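Local coordinates for suppressor of fused family protein (Neisseria gonorrhoeae, PDB 3K5J) that is of unknown function but resembles the N-terminal domain of human Suppressor of fused and may take part in protein binding, at residues I69-T81 with I104-F117. Numbering follows the deposited sequence.
With SO4 (sulfate ion), chain E.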
loop_
_atom_site.group_PDB
_atom_site.type_symbol
_atom_site.label_atom_id
_atom_site.label_comp_id
_atom_site.label_asym_id
_atom_site.label_seq_id
_atom_site.Cartn_x
_atom_site.Cartn_y
_atom_site.Cartn_z
ATOM N N ILE A 69 1.107 -2.527 1.249
ATOM C CA ILE A 69 0.143 -2.734 2.343
ATOM C C ILE A 69 0.841 -3.567 3.416
ATOM O O ILE A 69 1.464 -4.610 3.084
ATOM C CB ILE A 69 -1.113 -3.469 1.846
ATOM C CG1 ILE A 69 -1.854 -2.672 0.778
ATOM C CG2 ILE A 69 -2.039 -3.832 3.019
ATOM C CD1 ILE A 69 -2.806 -3.467 -0.122
ATOM N N ILE A 70 0.723 -3.116 4.663
ATOM C CA ILE A 70 1.236 -3.867 5.823
ATOM C C ILE A 70 0.046 -4.545 6.491
ATOM O O ILE A 70 -0.885 -3.877 6.925
ATOM C CB ILE A 70 2.027 -2.998 6.847
ATOM C CG1 ILE A 70 2.962 -1.992 6.163
ATOM C CG2 ILE A 70 2.737 -3.890 7.870
ATOM C CD1 ILE A 70 3.624 -1.014 7.148
ATOM N N SER A 71 0.049 -5.876 6.525
ATOM C CA SER A 71 -1.119 -6.654 6.942
ATOM C C SER A 71 -0.845 -7.481 8.179
ATOM O O SER A 71 0.194 -8.150 8.271
ATOM C CB SER A 71 -1.558 -7.593 5.829
ATOM O OG SER A 71 -2.782 -8.226 6.126
ATOM N N PRO A 72 -1.806 -7.508 9.112
ATOM C CA PRO A 72 -1.608 -8.343 10.309
ATOM C C PRO A 72 -1.599 -9.848 10.056
ATOM O O PRO A 72 -1.096 -10.623 10.891
ATOM C CB PRO A 72 -2.783 -7.906 11.221
ATOM C CG PRO A 72 -3.800 -7.381 10.337
ATOM C CD PRO A 72 -3.051 -6.719 9.195
ATOM N N PHE A 73 -2.181 -10.255 8.951
ATOM C CA PHE A 73 -2.243 -11.657 8.581
ATOM C C PHE A 73 -2.125 -11.812 7.069
ATOM O O PHE A 73 -2.305 -10.864 6.295
ATOM C CB PHE A 73 -3.547 -12.301 9.118
ATOM C CG PHE A 73 -4.819 -11.513 8.770
ATOM C CD1 PHE A 73 -5.401 -11.599 7.506
ATOM C CD2 PHE A 73 -5.436 -10.730 9.725
ATOM C CE1 PHE A 73 -6.585 -10.885 7.199
ATOM C CE2 PHE A 73 -6.595 -9.987 9.413
ATOM C CZ PHE A 73 -7.175 -10.094 8.189
ATOM N N GLU A 74 -1.806 -13.039 6.655
ATOM C CA GLU A 74 -1.748 -13.402 5.252
ATOM C C GLU A 74 -3.128 -13.409 4.682
ATOM O O GLU A 74 -4.073 -14.023 5.244
ATOM C CB GLU A 74 -1.156 -14.810 5.113
ATOM C CG GLU A 74 -0.949 -15.247 3.707
ATOM C CD GLU A 74 -0.272 -16.601 3.578
ATOM O OE1 GLU A 74 -0.378 -17.416 4.522
ATOM O OE2 GLU A 74 0.384 -16.815 2.525
ATOM N N THR A 75 -3.289 -12.776 3.534
ATOM C CA THR A 75 -4.553 -12.798 2.826
ATOM C C THR A 75 -4.374 -12.385 1.368
ATOM O O THR A 75 -3.761 -11.364 1.097
ATOM C CB THR A 75 -5.624 -11.911 3.460
ATOM O OG1 THR A 75 -6.766 -11.909 2.611
ATOM C CG2 THR A 75 -5.167 -10.509 3.759
ATOM N N PRO A 76 -4.982 -13.124 0.439
ATOM C CA PRO A 76 -4.935 -12.740 -0.951
ATOM C C PRO A 76 -5.760 -11.492 -1.258
ATOM O O PRO A 76 -5.677 -10.935 -2.370
ATOM C CB PRO A 76 -5.490 -13.974 -1.671
ATOM C CG PRO A 76 -6.371 -14.552 -0.713
ATOM C CD PRO A 76 -5.689 -14.398 0.605
ATOM N N GLU A 77 -6.515 -10.995 -0.294
ATOM C CA GLU A 77 -7.218 -9.741 -0.479
ATOM C C GLU A 77 -6.278 -8.636 -0.984
ATOM O O GLU A 77 -6.668 -7.787 -1.798
ATOM C CB GLU A 77 -7.910 -9.317 0.821
ATOM C CG GLU A 77 -9.105 -10.214 1.182
ATOM C CD GLU A 77 -9.538 -10.047 2.636
ATOM O OE1 GLU A 77 -8.719 -10.371 3.533
ATOM O OE2 GLU A 77 -10.688 -9.596 2.852
ATOM N N HIS A 78 -5.062 -8.634 -0.469
ATOM C CA HIS A 78 -4.144 -7.565 -0.842
ATOM C C HIS A 78 -3.600 -7.688 -2.260
ATOM O O HIS A 78 -3.284 -6.675 -2.907
ATOM C CB HIS A 78 -3.019 -7.452 0.184
ATOM C CG HIS A 78 -3.535 -7.229 1.571
ATOM N ND1 HIS A 78 -4.522 -6.302 1.851
ATOM C CD2 HIS A 78 -3.232 -7.834 2.745
ATOM C CE1 HIS A 78 -4.771 -6.345 3.151
ATOM N NE2 HIS A 78 -4.015 -7.272 3.716
ATOM N N ILE A 79 -3.481 -8.923 -2.739
ATOM C CA ILE A 79 -3.087 -9.174 -4.098
ATOM C C ILE A 79 -4.179 -8.628 -5.043
ATOM O O ILE A 79 -3.888 -7.918 -6.021
ATOM C CB ILE A 79 -2.837 -10.687 -4.370
ATOM C CG1 ILE A 79 -1.756 -11.215 -3.420
ATOM C CG2 ILE A 79 -2.417 -10.903 -5.786
ATOM C CD1 ILE A 79 -1.637 -12.742 -3.419
ATOM N N GLU A 80 -5.436 -8.920 -4.686
ATOM C CA GLU A 80 -6.591 -8.491 -5.461
ATOM C C GLU A 80 -6.681 -6.949 -5.476
ATOM O O GLU A 80 -6.898 -6.304 -6.518
ATOM C CB GLU A 80 -7.867 -9.102 -4.830
ATOM C CG GLU A 80 -7.945 -10.638 -4.802
ATOM C CD GLU A 80 -8.810 -11.245 -3.674
ATOM O OE1 GLU A 80 -9.513 -10.498 -2.909
ATOM O OE2 GLU A 80 -8.747 -12.517 -3.544
ATOM N N THR A 81 -6.494 -6.349 -4.313
ATOM C CA THR A 81 -6.554 -4.878 -4.171
ATOM C C THR A 81 -5.488 -4.215 -5.026
ATOM O O THR A 81 -5.757 -3.258 -5.742
ATOM C CB THR A 81 -6.350 -4.476 -2.687
ATOM O OG1 THR A 81 -7.483 -4.942 -1.956
ATOM C CG2 THR A 81 -6.192 -2.999 -2.511
ATOM N N ILE A 104 -11.063 1.861 -1.745
ATOM C CA ILE A 104 -10.861 0.461 -2.082
ATOM C C ILE A 104 -12.116 -0.173 -2.656
ATOM O O ILE A 104 -12.038 -1.207 -3.338
ATOM C CB ILE A 104 -10.389 -0.318 -0.794
ATOM C CG1 ILE A 104 -9.183 0.395 -0.183
ATOM C CG2 ILE A 104 -10.123 -1.794 -1.047
ATOM C CD1 ILE A 104 -8.816 -0.141 1.228
ATOM N N GLY A 105 -13.260 0.407 -2.327
ATOM C CA GLY A 105 -14.563 -0.080 -2.807
ATOM C C GLY A 105 -15.118 -1.235 -1.994
ATOM O O GLY A 105 -16.138 -1.847 -2.375
ATOM N N ARG A 106 -14.433 -1.537 -0.891
ATOM C CA ARG A 106 -14.752 -2.589 0.031
ATOM C C ARG A 106 -13.777 -2.458 1.207
ATOM O O ARG A 106 -12.799 -1.728 1.106
ATOM C CB ARG A 106 -14.601 -3.951 -0.638
ATOM C CG ARG A 106 -13.209 -4.321 -0.974
ATOM C CD ARG A 106 -13.215 -5.677 -1.650
ATOM N NE ARG A 106 -11.866 -6.190 -1.796
ATOM C CZ ARG A 106 -11.544 -7.255 -2.499
ATOM N NH1 ARG A 106 -12.514 -7.904 -3.217
ATOM N NH2 ARG A 106 -10.245 -7.619 -2.514
ATOM N N PRO A 107 -14.021 -3.168 2.319
ATOM C CA PRO A 107 -13.056 -3.144 3.397
ATOM C C PRO A 107 -11.700 -3.676 2.968
ATOM O O PRO A 107 -11.617 -4.647 2.202
ATOM C CB PRO A 107 -13.686 -4.027 4.451
ATOM C CG PRO A 107 -15.156 -3.931 4.153
ATOM C CD PRO A 107 -15.229 -3.936 2.674
ATOM N N TRP A 108 -10.635 -3.106 3.510
ATOM C CA TRP A 108 -9.287 -3.534 3.079
ATOM C C TRP A 108 -9.029 -5.009 3.387
ATOM O O TRP A 108 -8.349 -5.677 2.632
ATOM C CB TRP A 108 -8.199 -2.634 3.676
ATOM C CG TRP A 108 -7.938 -2.740 5.127
ATOM C CD1 TRP A 108 -8.812 -2.478 6.160
ATOM C CD2 TRP A 108 -6.681 -3.078 5.755
ATOM N NE1 TRP A 108 -8.173 -2.639 7.368
ATOM C CE2 TRP A 108 -6.867 -2.998 7.150
ATOM C CE3 TRP A 108 -5.403 -3.411 5.268
ATOM C CZ2 TRP A 108 -5.829 -3.284 8.053
ATOM C CZ3 TRP A 108 -4.390 -3.657 6.146
ATOM C CH2 TRP A 108 -4.606 -3.643 7.534
ATOM N N VAL A 109 -9.536 -5.458 4.548
ATOM C CA VAL A 109 -9.679 -6.874 4.862
ATOM C C VAL A 109 -11.130 -7.051 5.376
ATOM O O VAL A 109 -11.700 -6.133 6.000
ATOM C CB VAL A 109 -8.641 -7.381 5.847
ATOM C CG1 VAL A 109 -7.223 -7.240 5.309
ATOM C CG2 VAL A 109 -8.708 -6.685 7.188
ATOM N N GLU A 110 -11.694 -8.238 5.118
ATOM C CA GLU A 110 -13.141 -8.517 5.303
ATOM C C GLU A 110 -13.725 -7.975 6.589
ATOM O O GLU A 110 -14.797 -7.360 6.555
ATOM C CB GLU A 110 -13.443 -10.048 5.251
ATOM C CG GLU A 110 -14.980 -10.425 5.317
ATOM C CD GLU A 110 -15.222 -11.900 5.652
ATOM O OE1 GLU A 110 -14.248 -12.674 5.849
ATOM O OE2 GLU A 110 -16.410 -12.292 5.736
ATOM N N GLN A 111 -13.086 -8.229 7.705
ATOM C CA GLN A 111 -13.732 -7.886 8.988
ATOM C C GLN A 111 -13.523 -6.462 9.465
ATOM O O GLN A 111 -14.071 -6.043 10.461
ATOM C CB GLN A 111 -13.341 -8.884 10.077
ATOM C CG GLN A 111 -13.891 -10.294 9.816
ATOM C CD GLN A 111 -15.399 -10.346 10.017
ATOM O OE1 GLN A 111 -15.909 -9.938 11.061
ATOM N NE2 GLN A 111 -16.117 -10.806 9.007
ATOM N N SER A 112 -12.717 -5.702 8.754
ATOM C CA SER A 112 -12.516 -4.286 9.082
ATOM C C SER A 112 -13.643 -3.448 8.497
ATOM O O SER A 112 -14.286 -3.842 7.511
ATOM C CB SER A 112 -11.180 -3.796 8.489
ATOM O OG SER A 112 -10.784 -2.516 8.950
ATOM N N SER A 113 -13.812 -2.248 9.056
ATOM C CA SER A 113 -14.693 -1.252 8.471
ATOM C C SER A 113 -13.930 -0.248 7.584
ATOM O O SER A 113 -14.550 0.643 6.975
ATOM C CB SER A 113 -15.424 -0.436 9.563
ATOM O OG SER A 113 -14.538 0.428 10.248
ATOM N N PHE A 114 -12.594 -0.346 7.527
ATOM C CA PHE A 114 -11.807 0.681 6.820
ATOM C C PHE A 114 -11.810 0.357 5.324
ATOM O O PHE A 114 -11.413 -0.751 4.935
ATOM C CB PHE A 114 -10.396 0.794 7.377
ATOM C CG PHE A 114 -10.311 0.828 8.876
ATOM C CD1 PHE A 114 -11.344 1.348 9.671
ATOM C CD2 PHE A 114 -9.182 0.390 9.511
ATOM C CE1 PHE A 114 -11.239 1.331 11.058
ATOM C CE2 PHE A 114 -9.077 0.424 10.900
ATOM C CZ PHE A 114 -10.125 0.889 11.658
ATOM N N ARG A 115 -12.271 1.311 4.521
ATOM C CA ARG A 115 -12.467 1.142 3.081
ATOM C C ARG A 115 -11.615 2.088 2.249
ATOM O O ARG A 115 -11.803 2.165 1.036
ATOM C CB ARG A 115 -13.931 1.453 2.740
ATOM C CG ARG A 115 -14.948 0.680 3.540
ATOM C CD ARG A 115 -16.373 1.225 3.249
ATOM N NE ARG A 115 -16.827 0.859 1.910
ATOM C CZ ARG A 115 -17.363 -0.311 1.589
ATOM N NH1 ARG A 115 -17.634 -1.224 2.508
ATOM N NH2 ARG A 115 -17.713 -0.516 0.351
ATOM N N HIS A 116 -10.705 2.820 2.891
ATOM C CA HIS A 116 -9.826 3.758 2.212
ATOM C C HIS A 116 -8.400 3.593 2.692
ATOM O O HIS A 116 -8.170 3.312 3.859
ATOM C CB HIS A 116 -10.239 5.218 2.483
ATOM C CG HIS A 116 -11.625 5.553 2.055
ATOM N ND1 HIS A 116 -12.701 5.286 2.868
ATOM C CD2 HIS A 116 -12.114 6.134 0.924
ATOM C CE1 HIS A 116 -13.803 5.694 2.252
ATOM N NE2 HIS A 116 -13.478 6.213 1.077
ATOM N N PHE A 117 -7.469 3.926 1.811
ATOM C CA PHE A 117 -6.070 4.142 2.169
ATOM C C PHE A 117 -5.724 5.608 1.986
ATOM O O PHE A 117 -6.248 6.250 1.110
ATOM C CB PHE A 117 -5.133 3.363 1.231
ATOM C CG PHE A 117 -5.287 1.849 1.251
ATOM C CD1 PHE A 117 -5.076 1.108 2.420
ATOM C CD2 PHE A 117 -5.499 1.153 0.069
ATOM C CE1 PHE A 117 -5.131 -0.261 2.411
ATOM C CE2 PHE A 117 -5.569 -0.216 0.062
ATOM C CZ PHE A 117 -5.386 -0.927 1.237
HETATM S S SO4 E . -14.196 8.702 -2.485
HETATM O O1 SO4 E . -15.513 9.005 -1.897
HETATM O O2 SO4 E . -13.757 9.956 -3.073
HETATM O O3 SO4 E . -13.287 8.275 -1.373
HETATM O O4 SO4 E . -14.364 7.710 -3.563
HETATM O O HOH W 1 -6.589 -4.767 0.657
HETATM O O HOH W 2 -9.801 -6.194 -0.120
#
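E77, near the start of helix 77-91, reaches across to V109 and E110 and ties the helix to their loop. Its CB lies 4.1 Å from W108 O. Beyond CG the chain runs extended, bringing CD to 3.9 Å from V109 CA and close to E110 N, and carrying the carboxylate across V109, whose CB is 3.8 Å from OE1. OE2 then accepts from E110 N at 2.8 Å, on its syn side and with a bent N-H...O angle of 131°, at the start of the type I turn V109-S112. OE1 accepts on its anti side from T75 OG1, the same hydroxyl that caps E77 N, so both carboxylate oxygens are gripped and the group's rotation is restrained. V109 CG1 presses against H78 CE1 at 3.4 Å, while CG2 meets F73 CZ. H78 is steadied by S71 OG, in its ring plane at NE2, and by a water at ND1 that also reaches T81 OG1 and W108 O. Placing CG between backbone N and carbonyl carbon (chi1 71°) sends the W108 indole toward strand 65-71, where the edge of its six-membered ring meets I69 CG2 and I70 O, with CZ3 3.9 Å from I69 CG2. One turn along the helix, E80 OE1 forms a salt bridge with R106 NH2 at 3.0 Å. Together these contacts pack the strand-loop-helix connection of a Sufu-like domain against the loop entering strand 116-120.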